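Local coordinates for protein SidF, inhibitor of growth family, member 3 (Legionella pneumophila subsp. pneumophila, PDB 4FYE) that probably acts as a phosphoinositide phosphatase of Legionella, removing a phosphate from the inositol headgroup of membrane phosphatidylinositol phosphates, at residues H598-A609 with L627-E637. The protein carries 1 engineered substitution. Sequence-based numbering, arbitrary orientation.
Sequences HFYNSCAYLTQA and LQTLMASLSCE
Y605 drops its ring onto helix 627-637 between L630, S633, L634 and E637, a knob in a four-residue hole. From the start of the side chain, Y605 CB packs against L634 CG at 4.0 Å. With CG beside the backbone N (chi1 -71°), the ring lies across S633, whose CB stands over the centre of one face, 3.8 Å from the centroid: a CH-pi contact. Along the rim, Y605 CD1 meets L630 CD2 at 3.7 Å, while Y605 CD2 and CE2 both touch E637 CG, which lies in the ring plane. At the tip, OH hydrogen-bonds with N663 of helix 652-668.

E637 is itself a knob, among H598, N601, S602 and Y605. Its chain bends at chi2, and OE1 accepts a hydrogen bond from H598 ND1 (3.0 Å, 156° at the hydrogen), met nearly along its C-O axis. The H598 ring is gripped from both nitrogens, since NE2 is hydrogen-bonded to N455 OD1; if both nitrogens donate, the imidazole would probably be protonated beside the carboxylate. At the other end the packing is apolar: A609 CB touches L627 CD1 at 3.6 Å and M631 SD at 3.8 Å.

Segments 598-609 and 627-637 run roughly antiparallel (153°), their axes 8.8 Å apart at closest approach, as a buried pair whose helices are joined by an 11-residue connection. Helix 522-583 packs on F599, Y600 and T607, helix 438-458 on M631 and L634, and helix 652-668 on T629 and A632; just past E637, the chain enters edge strand 641-645 of a mixed sheet.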
loop_
_atom_site.group_PDB
_atom_site.type_symbol
_atom_site.label_atom_id
_atom_site.label_comp_id
_atom_site.label_asym_id
_atom_site.label_seq_id
_atom_site.Cartn_x
_atom_site.Cartn_y
_atom_site.Cartn_z
ATOM N N HIS A 598 -17.659 -15.590 1.467
ATOM C CA HIS A 598 -16.325 -15.897 1.948
ATOM C C HIS A 598 -15.859 -17.193 1.389
ATOM O O HIS A 598 -14.788 -17.241 0.803
ATOM C CB HIS A 598 -16.247 -15.963 3.466
ATOM C CG HIS A 598 -14.885 -16.428 3.985
ATOM N ND1 HIS A 598 -13.752 -15.686 3.838
ATOM C CD2 HIS A 598 -14.504 -17.611 4.641
ATOM C CE1 HIS A 598 -12.712 -16.357 4.387
ATOM N NE2 HIS A 598 -13.173 -17.538 4.867
ATOM N N PHE A 599 -16.638 -18.257 1.540
ATOM C CA PHE A 599 -16.173 -19.569 1.039
ATOM C C PHE A 599 -15.870 -19.558 -0.466
ATOM O O PHE A 599 -14.798 -19.980 -0.936
ATOM C CB PHE A 599 -17.182 -20.694 1.350
ATOM C CG PHE A 599 -16.706 -22.067 0.938
ATOM C CD1 PHE A 599 -16.856 -22.512 -0.374
ATOM C CD2 PHE A 599 -16.114 -22.925 1.861
ATOM C CE1 PHE A 599 -16.435 -23.781 -0.761
ATOM C CE2 PHE A 599 -15.684 -24.197 1.482
ATOM C CZ PHE A 599 -15.842 -24.621 0.170
ATOM N N TYR A 600 -16.843 -19.101 -1.227
ATOM C CA TYR A 600 -16.709 -19.078 -2.654
ATOM C C TYR A 600 -15.602 -18.136 -3.165
ATOM O O TYR A 600 -14.932 -18.426 -4.165
ATOM C CB TYR A 600 -18.017 -18.617 -3.244
ATOM C CG TYR A 600 -17.924 -18.546 -4.710
ATOM C CD1 TYR A 600 -17.436 -17.392 -5.351
ATOM C CD2 TYR A 600 -18.239 -19.660 -5.479
ATOM C CE1 TYR A 600 -17.316 -17.351 -6.732
ATOM C CE2 TYR A 600 -18.123 -19.642 -6.854
ATOM C CZ TYR A 600 -17.670 -18.487 -7.475
ATOM O OH TYR A 600 -17.566 -18.500 -8.840
ATOM N N ASN A 601 -15.445 -16.984 -2.527
ATOM C CA ASN A 601 -14.501 -16.021 -3.057
ATOM C C ASN A 601 -13.066 -16.472 -2.834
ATOM O O ASN A 601 -12.254 -16.365 -3.745
ATOM C CB ASN A 601 -14.808 -14.594 -2.568
ATOM C CG ASN A 601 -15.930 -13.947 -3.370
ATOM O OD1 ASN A 601 -16.150 -14.255 -4.577
ATOM N ND2 ASN A 601 -16.650 -13.047 -2.731
ATOM N N SER A 602 -12.796 -17.002 -1.634
ATOM C CA SER A 602 -11.587 -17.721 -1.297
ATOM C C SER A 602 -11.259 -18.718 -2.368
ATOM O O SER A 602 -10.172 -18.684 -2.920
ATOM C CB SER A 602 -11.814 -18.506 -0.021
ATOM O OG SER A 602 -11.833 -17.663 1.114
ATOM N N CYS A 603 -12.186 -19.617 -2.679
ATOM C CA CYS A 603 -11.917 -20.588 -3.723
ATOM C C CYS A 603 -11.657 -19.922 -5.071
ATOM O O CYS A 603 -10.728 -20.312 -5.797
ATOM C CB CYS A 603 -13.080 -21.562 -3.859
ATOM S SG CYS A 603 -13.303 -22.478 -2.344
ATOM N N ALA A 604 -12.449 -18.900 -5.401
ATOM C CA ALA A 604 -12.331 -18.310 -6.726
ATOM C C ALA A 604 -11.014 -17.615 -6.835
ATOM O O ALA A 604 -10.346 -17.802 -7.831
ATOM C CB ALA A 604 -13.484 -17.383 -7.070
ATOM N N TYR A 605 -10.605 -16.866 -5.814
ATOM C CA TYR A 605 -9.311 -16.171 -5.889
ATOM C C TYR A 605 -8.165 -17.159 -6.014
ATOM O O TYR A 605 -7.307 -17.027 -6.878
ATOM C CB TYR A 605 -9.083 -15.239 -4.707
ATOM C CG TYR A 605 -9.980 -14.003 -4.743
ATOM C CD1 TYR A 605 -10.075 -13.206 -5.899
ATOM C CD2 TYR A 605 -10.700 -13.607 -3.610
ATOM C CE1 TYR A 605 -10.881 -12.081 -5.911
ATOM C CE2 TYR A 605 -11.536 -12.498 -3.604
ATOM C CZ TYR A 605 -11.632 -11.746 -4.745
ATOM O OH TYR A 605 -12.439 -10.648 -4.727
ATOM N N LEU A 606 -8.171 -18.201 -5.192
ATOM C CA LEU A 606 -7.077 -19.154 -5.284
ATOM C C LEU A 606 -6.982 -19.809 -6.683
ATOM O O LEU A 606 -5.943 -19.796 -7.326
ATOM C CB LEU A 606 -7.261 -20.227 -4.243
ATOM C CG LEU A 606 -6.002 -20.857 -3.625
ATOM C CD1 LEU A 606 -6.283 -22.355 -3.430
ATOM C CD2 LEU A 606 -4.675 -20.603 -4.351
ATOM N N THR A 607 -8.058 -20.394 -7.165
ATOM C CA THR A 607 -7.910 -21.152 -8.394
ATOM C C THR A 607 -7.484 -20.283 -9.563
ATOM O O THR A 607 -6.828 -20.741 -10.475
ATOM C CB THR A 607 -9.198 -21.879 -8.746
ATOM O OG1 THR A 607 -10.245 -20.915 -8.840
ATOM C CG2 THR A 607 -9.526 -22.832 -7.659
ATOM N N GLN A 608 -7.824 -19.014 -9.518
ATOM C CA GLN A 608 -7.468 -18.145 -10.613
ATOM C C GLN A 608 -6.025 -17.776 -10.536
ATOM O O GLN A 608 -5.394 -17.594 -11.570
ATOM C CB GLN A 608 -8.304 -16.893 -10.606
ATOM C CG GLN A 608 -9.775 -17.181 -10.665
ATOM C CD GLN A 608 -10.199 -17.644 -12.030
ATOM O OE1 GLN A 608 -9.919 -16.960 -13.023
ATOM N NE2 GLN A 608 -10.888 -18.810 -12.096
ATOM N N ALA A 609 -5.499 -17.697 -9.321
ATOM C CA ALA A 609 -4.087 -17.445 -9.147
ATOM C C ALA A 609 -3.258 -18.657 -9.599
ATOM O O ALA A 609 -2.204 -18.533 -10.264
ATOM C CB ALA A 609 -3.811 -17.054 -7.731
ATOM N N LEU A 627 -2.055 -11.493 -10.981
ATOM C CA LEU A 627 -1.689 -12.561 -10.070
ATOM C C LEU A 627 -1.481 -11.896 -8.728
ATOM O O LEU A 627 -2.021 -12.368 -7.723
ATOM C CB LEU A 627 -0.470 -13.370 -10.537
ATOM C CG LEU A 627 0.159 -14.364 -9.527
ATOM C CD1 LEU A 627 -0.853 -15.394 -9.021
ATOM C CD2 LEU A 627 1.373 -15.054 -10.175
ATOM N N GLN A 628 -0.799 -10.750 -8.751
ATOM C CA GLN A 628 -0.574 -9.923 -7.573
ATOM C C GLN A 628 -1.913 -9.516 -6.983
ATOM O O GLN A 628 -2.142 -9.622 -5.759
ATOM C CB GLN A 628 0.293 -8.732 -7.984
ATOM C CG GLN A 628 1.639 -9.109 -8.659
ATOM C CD GLN A 628 1.584 -9.202 -10.189
ATOM O OE1 GLN A 628 0.630 -9.671 -10.738
ATOM N NE2 GLN A 628 2.651 -8.835 -10.864
ATOM N N THR A 629 -2.848 -9.118 -7.853
ATOM C CA THR A 629 -4.184 -8.698 -7.372
ATOM C C THR A 629 -4.935 -9.850 -6.750
ATOM O O THR A 629 -5.564 -9.667 -5.707
ATOM C CB THR A 629 -5.068 -8.152 -8.493
ATOM O OG1 THR A 629 -4.415 -7.025 -9.057
ATOM C CG2 THR A 629 -6.430 -7.670 -7.942
ATOM N N LEU A 630 -4.799 -11.049 -7.340
ATOM C CA LEU A 630 -5.538 -12.199 -6.887
ATOM C C LEU A 630 -5.058 -12.548 -5.543
ATOM O O LEU A 630 -5.843 -12.647 -4.587
ATOM C CB LEU A 630 -5.410 -13.361 -7.855
ATOM C CG LEU A 630 -6.241 -12.988 -9.086
ATOM C CD1 LEU A 630 -5.963 -13.803 -10.377
ATOM C CD2 LEU A 630 -7.710 -13.034 -8.694
ATOM N N MET A 631 -3.756 -12.665 -5.423
ATOM C CA MET A 631 -3.170 -13.041 -4.131
ATOM C C MET A 631 -3.445 -11.966 -3.074
ATOM O O MET A 631 -3.731 -12.290 -1.913
ATOM C CB MET A 631 -1.683 -13.347 -4.283
ATOM C CG MET A 631 -1.409 -14.476 -5.251
ATOM S SD MET A 631 -2.198 -15.930 -4.537
ATOM C CE MET A 631 -0.821 -16.780 -3.824
ATOM N N ALA A 632 -3.468 -10.683 -3.465
ATOM C CA ALA A 632 -3.691 -9.667 -2.404
ATOM C C ALA A 632 -5.127 -9.786 -1.991
ATOM O O ALA A 632 -5.458 -9.747 -0.819
ATOM C CB ALA A 632 -3.392 -8.287 -2.888
ATOM N N SER A 633 -6.003 -9.978 -2.959
ATOM C CA SER A 633 -7.423 -10.135 -2.626
ATOM C C SER A 633 -7.659 -11.353 -1.709
ATOM O O SER A 633 -8.500 -11.309 -0.780
ATOM C CB SER A 633 -8.202 -10.257 -3.921
ATOM O OG SER A 633 -7.925 -9.070 -4.677
ATOM N N LEU A 634 -6.865 -12.400 -1.917
ATOM C CA LEU A 634 -7.030 -13.636 -1.168
ATOM C C LEU A 634 -6.618 -13.435 0.273
ATOM O O LEU A 634 -7.210 -14.034 1.219
ATOM C CB LEU A 634 -6.109 -14.681 -1.730
ATOM C CG LEU A 634 -6.509 -16.145 -1.801
ATOM C CD1 LEU A 634 -5.202 -16.916 -1.831
ATOM C CD2 LEU A 634 -7.436 -16.604 -0.693
ATOM N N SER A 635 -5.573 -12.641 0.442
ATOM C CA SER A 635 -5.123 -12.381 1.773
ATOM C C SER A 635 -6.116 -11.459 2.467
ATOM O O SER A 635 -6.387 -11.640 3.647
ATOM C CB SER A 635 -3.753 -11.796 1.762
ATOM O OG SER A 635 -3.873 -10.404 1.516
ATOM N N CYS A 636 -6.712 -10.499 1.760
ATOM C CA CYS A 636 -7.854 -9.808 2.390
ATOM C C CYS A 636 -8.963 -10.819 2.763
ATOM O O CYS A 636 -9.623 -10.662 3.760
ATOM C CB CYS A 636 -8.392 -8.641 1.520
ATOM S SG CYS A 636 -7.113 -7.438 1.271
ATOM N N GLU A 637 -9.193 -11.860 1.967
ATOM C CA GLU A 637 -10.219 -12.834 2.361
ATOM C C GLU A 637 -9.839 -13.639 3.597
ATOM O O GLU A 637 -10.712 -13.969 4.382
ATOM C CB GLU A 637 -10.553 -13.838 1.260
ATOM C CG GLU A 637 -11.569 -13.358 0.255
ATOM C CD GLU A 637 -12.944 -12.968 0.792
ATOM O OE1 GLU A 637 -13.429 -13.486 1.847
ATOM O OE2 GLU A 637 -13.562 -12.133 0.091
#